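Local coordinates for protein shikimate dehydrogenase (NADP(+)) (PDB 3TNL) that probably catalyses the reversible NADPH-linked reduction of 3-dehydroshikimate to shikimate, a step in chorismate and aromatic amino acid biosynthesis, at residues B[100-108]-B[117-125]. Numbering follows the deposited sequence. Where two conformers were deposited one is given.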
ATOM      1  N   ASN B 100      14.389  -9.776  -7.670  1.00 19.28           N
ATOM      2  CA  ASN B 100      13.654 -10.767  -6.890  1.00 17.99           C
ATOM      3  C   ASN B 100      12.911 -11.886  -7.606  1.00 18.95           C
ATOM      4  O   ASN B 100      12.361 -12.759  -6.933  1.00 19.22           O
ATOM      5  CB  ASN B 100      12.575  -9.995  -6.096  1.00 16.95           C
ATOM      6  CG  ASN B 100      13.140  -8.842  -5.303  1.00 18.33           C
ATOM      7  OD1 ASN B 100      14.107  -9.004  -4.608  1.00 19.65           O
ATOM      8  ND2 ASN B 100      12.532  -7.671  -5.416  1.00 18.36           N
ATOM      9  N   LYS B 101      12.907 -11.884  -8.935  0.70 18.61           N
ATOM     10  CA  LYS B 101      12.060 -12.847  -9.672  0.70 18.63           C
ATOM     11  C   LYS B 101      12.443 -14.310  -9.533  0.70 18.30           C
ATOM     12  O   LYS B 101      11.580 -15.167  -9.564  0.70 17.48           O
ATOM     13  CB  LYS B 101      11.961 -12.469 -11.144  0.70 18.76           C
ATOM     14  CG  LYS B 101      11.360 -11.113 -11.361  0.70 20.18           C
ATOM     15  CD  LYS B 101      11.139 -10.807 -12.834  0.70 20.65           C
ATOM     16  CE  LYS B 101      12.436 -10.708 -13.608  0.70 24.68           C
ATOM     17  NZ  LYS B 101      12.194 -10.443 -15.073  0.70 29.66           N
ATOM     18  N   THR B 102      13.732 -14.595  -9.430  1.00 20.07           N
ATOM     19  CA  THR B 102      14.169 -15.983  -9.296  1.00 20.68           C
ATOM     20  C   THR B 102      14.283 -16.486  -7.856  1.00 22.46           C
ATOM     21  O   THR B 102      14.446 -17.679  -7.643  1.00 25.42           O
ATOM     22  CB  THR B 102      15.482 -16.231 -10.046  1.00 23.11           C
ATOM     23  OG1 THR B 102      16.531 -15.475  -9.444  1.00 27.45           O
ATOM     24  CG2 THR B 102      15.357 -15.860 -11.498  1.00 23.33           C
ATOM     25  N   ASN B 103      14.180 -15.595  -6.866  1.00 19.86           N
ATOM     26  CA  ASN B 103      14.246 -16.002  -5.461  1.00 21.17           C
ATOM     27  C   ASN B 103      12.902 -16.107  -4.755  1.00 19.84           C
ATOM     28  O   ASN B 103      12.768 -16.841  -3.794  1.00 20.97           O
ATOM     29  CB  ASN B 103      15.068 -14.994  -4.638  1.00 22.83           C
ATOM     30  CG  ASN B 103      16.570 -15.073  -4.889  1.00 25.88           C
ATOM     31  OD1 ASN B 103      17.082 -16.059  -5.386  1.00 30.50           O
ATOM     32  ND2 ASN B 103      17.283 -14.016  -4.494  1.00 32.17           N
ATOM     33  N   ILE B 104      11.895 -15.411  -5.274  1.00 18.66           N
ATOM     34  CA  ILE B 104      10.623 -15.264  -4.525  1.00 18.15           C
ATOM     35  C   ILE B 104       9.873 -16.566  -4.323  1.00 18.41           C
ATOM     36  O   ILE B 104       9.168 -16.694  -3.335  1.00 18.72           O
ATOM     37  CB  ILE B 104       9.730 -14.139  -5.076  1.00 16.96           C
ATOM     38  CG1 ILE B 104       8.651 -13.745  -4.051  1.00 16.42           C
ATOM     39  CG2 ILE B 104       9.154 -14.511  -6.421  1.00 16.81           C
ATOM     40  CD1 ILE B 104       7.771 -12.559  -4.512  1.00 15.74           C
ATOM     41  N   HIS B 105      10.052 -17.536  -5.223  1.00 19.18           N
ATOM     42  CA  HIS B 105       9.350 -18.794  -5.087  1.00 19.82           C
ATOM     43  C   HIS B 105       9.559 -19.401  -3.705  1.00 20.44           C
ATOM     44  O   HIS B 105       8.685 -20.102  -3.220  1.00 20.93           O
ATOM     45  CB  HIS B 105       9.787 -19.812  -6.146  1.00 21.32           C
ATOM     46  CG  HIS B 105      11.196 -20.274  -5.960  1.00 24.67           C
ATOM     47  ND1 HIS B 105      12.283 -19.584  -6.462  1.00 27.21           N
ATOM     48  CD2 HIS B 105      11.701 -21.331  -5.278  1.00 28.45           C
ATOM     49  CE1 HIS B 105      13.393 -20.216  -6.119  1.00 28.33           C
ATOM     50  NE2 HIS B 105      13.067 -21.265  -5.384  1.00 32.14           N
ATOM     51  N   LYS B 106      10.709 -19.144  -3.077  1.00 22.13           N
ATOM     52  CA  LYS B 106      11.023 -19.641  -1.729  1.00 23.23           C
ATOM     53  C   LYS B 106       9.964 -19.278  -0.688  1.00 22.81           C
ATOM     54  O   LYS B 106       9.750 -19.996   0.298  1.00 23.85           O
ATOM     55  CB  LYS B 106      12.337 -19.010  -1.197  1.00 25.44           C
ATOM     56  CG  LYS B 106      13.635 -19.188  -2.008  1.00 33.37           C
ATOM     57  CD  LYS B 106      14.745 -18.264  -1.380  1.00 39.35           C
ATOM     58  CE  LYS B 106      15.929 -17.947  -2.318  1.00 41.95           C
ATOM     59  NZ  LYS B 106      16.785 -19.103  -2.652  1.00 46.32           N
ATOM     60  N   TYR B 107       9.313 -18.143  -0.913  1.00 19.54           N
ATOM     61  CA  TYR B 107       8.379 -17.568   0.028  1.00 19.34           C
ATOM     62  C   TYR B 107       6.926 -17.699  -0.382  1.00 20.31           C
ATOM     63  O   TYR B 107       6.056 -17.164   0.316  1.00 19.37           O
ATOM     64  CB  TYR B 107       8.726 -16.072   0.242  1.00 20.17           C
ATOM     65  CG  TYR B 107      10.186 -15.879   0.566  1.00 20.74           C
ATOM     66  CD1 TYR B 107      10.744 -16.553   1.642  1.00 20.83           C
ATOM     67  CD2 TYR B 107      11.008 -15.049  -0.192  1.00 22.05           C
ATOM     68  CE1 TYR B 107      12.071 -16.411   1.950  1.00 25.48           C
ATOM     69  CE2 TYR B 107      12.358 -14.903   0.121  1.00 24.82           C
ATOM     70  CZ  TYR B 107      12.867 -15.610   1.183  1.00 23.92           C
ATOM     71  OH  TYR B 107      14.192 -15.496   1.547  1.00 29.50           O
ATOM     72  N   LEU B 108       6.669 -18.403  -1.493  1.00 19.82           N
ATOM     73  CA  LEU B 108       5.323 -18.615  -1.990  1.00 20.05           C
ATOM     74  C   LEU B 108       4.854 -20.020  -1.686  1.00 21.06           C
ATOM     75  O   LEU B 108       5.627 -20.862  -1.181  1.00 22.86           O
ATOM     76  CB  LEU B 108       5.285 -18.341  -3.493  1.00 19.27           C
ATOM     77  CG  LEU B 108       5.851 -16.993  -3.983  1.00 19.77           C
ATOM     78  CD1 LEU B 108       5.682 -16.841  -5.503  1.00 20.00           C
ATOM     79  CD2 LEU B 108       5.203 -15.808  -3.241  1.00 18.45           C
ATOM     80  N   LEU B 117       8.645 -23.963 -14.329  1.00 20.90           N
ATOM     81  CA  LEU B 117       9.635 -24.379 -15.339  1.00 20.44           C
ATOM     82  C   LEU B 117      10.633 -23.270 -15.649  1.00 20.23           C
ATOM     83  O   LEU B 117      11.824 -23.516 -15.768  1.00 21.36           O
ATOM     84  CB  LEU B 117       8.945 -24.900 -16.599  1.00 19.84           C
ATOM     85  CG  LEU B 117       9.825 -25.493 -17.692  1.00 19.27           C
ATOM     86  CD1 LEU B 117      10.687 -26.638 -17.172  1.00 21.25           C
ATOM     87  CD2 LEU B 117       8.947 -25.947 -18.832  1.00 21.26           C
ATOM     88  N   VAL B 118      10.163 -22.038 -15.782  1.00 19.47           N
ATOM     89  CA  VAL B 118      11.068 -20.926 -16.029  1.00 20.29           C
ATOM     90  C   VAL B 118      11.985 -20.703 -14.819  1.00 21.21           C
ATOM     91  O   VAL B 118      13.174 -20.428 -14.956  1.00 21.26           O
ATOM     92  CB  VAL B 118      10.317 -19.618 -16.326  1.00 21.62           C
ATOM     93  CG1 VAL B 118      11.283 -18.419 -16.343  1.00 20.71           C
ATOM     94  CG2 VAL B 118       9.544 -19.697 -17.650  1.00 21.73           C
ATOM     95  N   GLY B 119      11.418 -20.820 -13.625  1.00 19.86           N
ATOM     96  CA  GLY B 119      12.159 -20.547 -12.412  1.00 18.95           C
ATOM     97  C   GLY B 119      12.122 -19.091 -12.019  1.00 20.06           C
ATOM     98  O   GLY B 119      13.000 -18.601 -11.280  1.00 21.49           O
ATOM     99  N   ALA B 120      11.153 -18.362 -12.552  1.00 17.68           N
ATOM    100  CA  ALA B 120      10.962 -16.944 -12.218  1.00 19.12           C
ATOM    101  C   ALA B 120       9.469 -16.663 -12.048  1.00 17.24           C
ATOM    102  O   ALA B 120       8.620 -17.284 -12.668  1.00 17.76           O
ATOM    103  CB  ALA B 120      11.535 -16.032 -13.306  1.00 19.14           C
ATOM    104  N   VAL B 121       9.175 -15.684 -11.205  1.00 17.28           N
ATOM    105  CA  VAL B 121       7.825 -15.232 -10.931  1.00 17.74           C
ATOM    106  C   VAL B 121       7.803 -13.720 -11.064  1.00 17.41           C
ATOM    107  O   VAL B 121       8.649 -13.038 -10.483  1.00 18.37           O
ATOM    108  CB  VAL B 121       7.424 -15.571  -9.461  1.00 17.18           C
ATOM    109  CG1 VAL B 121       6.130 -14.804  -9.033  1.00 16.27           C
ATOM    110  CG2 VAL B 121       7.271 -17.082  -9.287  1.00 17.11           C
ATOM    111  N   ASN B 122       6.870 -13.169 -11.826  1.00 15.59           N
ATOM    112  CA  ASN B 122       6.717 -11.721 -11.887  1.00 16.88           C
ATOM    113  C   ASN B 122       5.361 -11.247 -11.350  1.00 16.39           C
ATOM    114  O   ASN B 122       5.132 -10.041 -11.248  1.00 16.15           O
ATOM    115  CB  ASN B 122       6.966 -11.149 -13.293  1.00 17.20           C
ATOM    116  CG  ASN B 122       5.815 -11.348 -14.225  1.00 18.73           C
ATOM    117  OD1 ASN B 122       4.911 -12.175 -13.986  1.00 17.00           O
ATOM    118  ND2 ASN B 122       5.806 -10.563 -15.309  1.00 22.72           N
ATOM    119  N   THR B 123       4.480 -12.180 -10.982  1.00 16.24           N
ATOM    120  CA  THR B 123       3.122 -11.873 -10.539  1.00 15.88           C
ATOM    121  C   THR B 123       2.689 -12.846  -9.441  1.00 16.62           C
ATOM    122  O   THR B 123       2.781 -14.043  -9.613  1.00 17.16           O
ATOM    123  CB  THR B 123       2.158 -12.018 -11.716  1.00 15.88           C
ATOM    124  OG1 THR B 123       2.512 -11.082 -12.761  1.00 17.69           O
ATOM    125  CG2 THR B 123       0.709 -11.794 -11.302  1.00 16.12           C
ATOM    126  N   VAL B 124       2.216 -12.318  -8.315  1.00 15.84           N
ATOM    127  CA  VAL B 124       1.740 -13.118  -7.220  1.00 14.81           C
ATOM    128  C   VAL B 124       0.291 -12.777  -6.929  1.00 17.26           C
ATOM    129  O   VAL B 124      -0.117 -11.615  -7.041  1.00 15.58           O
ATOM    130  CB  VAL B 124       2.580 -12.872  -5.927  1.00 15.13           C
ATOM    131  CG1 VAL B 124       2.048 -13.708  -4.742  1.00 17.69           C
ATOM    132  CG2 VAL B 124       4.074 -13.228  -6.162  1.00 16.48           C
ATOM    133  N   VAL B 125      -0.487 -13.799  -6.569  1.00 15.70           N
ATOM    134  CA  VAL B 125      -1.889 -13.614  -6.158  1.00 16.16           C
ATOM    135  C   VAL B 125      -2.098 -14.392  -4.867  1.00 16.31           C
ATOM    136  O   VAL B 125      -1.485 -15.438  -4.653  1.00 16.52           O
ATOM    137  CB  VAL B 125      -2.903 -14.006  -7.265  1.00 16.35           C
ATOM    138  CG1 VAL B 125      -2.785 -15.495  -7.629  1.00 16.72           C
ATOM    139  CG2 VAL B 125      -4.325 -13.687  -6.859  1.00 16.60           C
TER
HETATM  140  O   HOH W   1      14.478 -19.828  -9.442  1.00 30.64           O
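Lys101 O accepts a hydrogen bond from Val121 N (3.0 Å, N-H...O angle 154°), tying loop 100-108 to the link 119-122, extended at Ala120 and Val121, between helix 113-118 and strand 123-127. Both segments belong to the substrate-binding domain of shikimate dehydrogenase. The same Lys101 O also takes a CA-H...O contact from Ala120 CA at 3.3 Å. Gly119, with positive phi, turns the chain out of the helix, and its carbonyl O lies near Thr102 CA. A water donates to Thr102 O and to Gly119 O, bridging the segments.

Beside this hydrogen bond, Ile104, Leu108, Val121 and Val124 form an apolar cluster. Ile104 CG2 meets Val121 CB at 3.7 Å, the two side chains crossing at about a right angle. Ile104 CG1 lies anti to the backbone N (chi1 -163°), and with an extended chi2 this brings CD1 to Val124 CG2. Leu108 and Val121 reach each other tip to tip, CD1 to CG1 at 4.1 Å. Both methyls of Leu108 also touch Val124, so this leucine spans the two valines. Trp94 and Val96 of strand 93-96 and Val83 of helix 79-88 pack on Ile104 as well.

A classic beta bulge sets Asn122 and Thr123 together opposite His134 at the start of the strand. Thr123 OG1 donates to Asn122 OD1, from above the amide plane. That oxygen also accepts a hydrogen bond from Thr136 N. Two bonds thus grip it, and ND2 is also hydrogen-bonded; Asn122 probably binds shikimate. Lys101 is the probable proton acceptor. In the conformer given, its side chain passes over Val121 O and then departs from 117-125. CB and CG each lie 3.4 Å from Val121 O, which is buried and has no hydrogen-bond partner in the model.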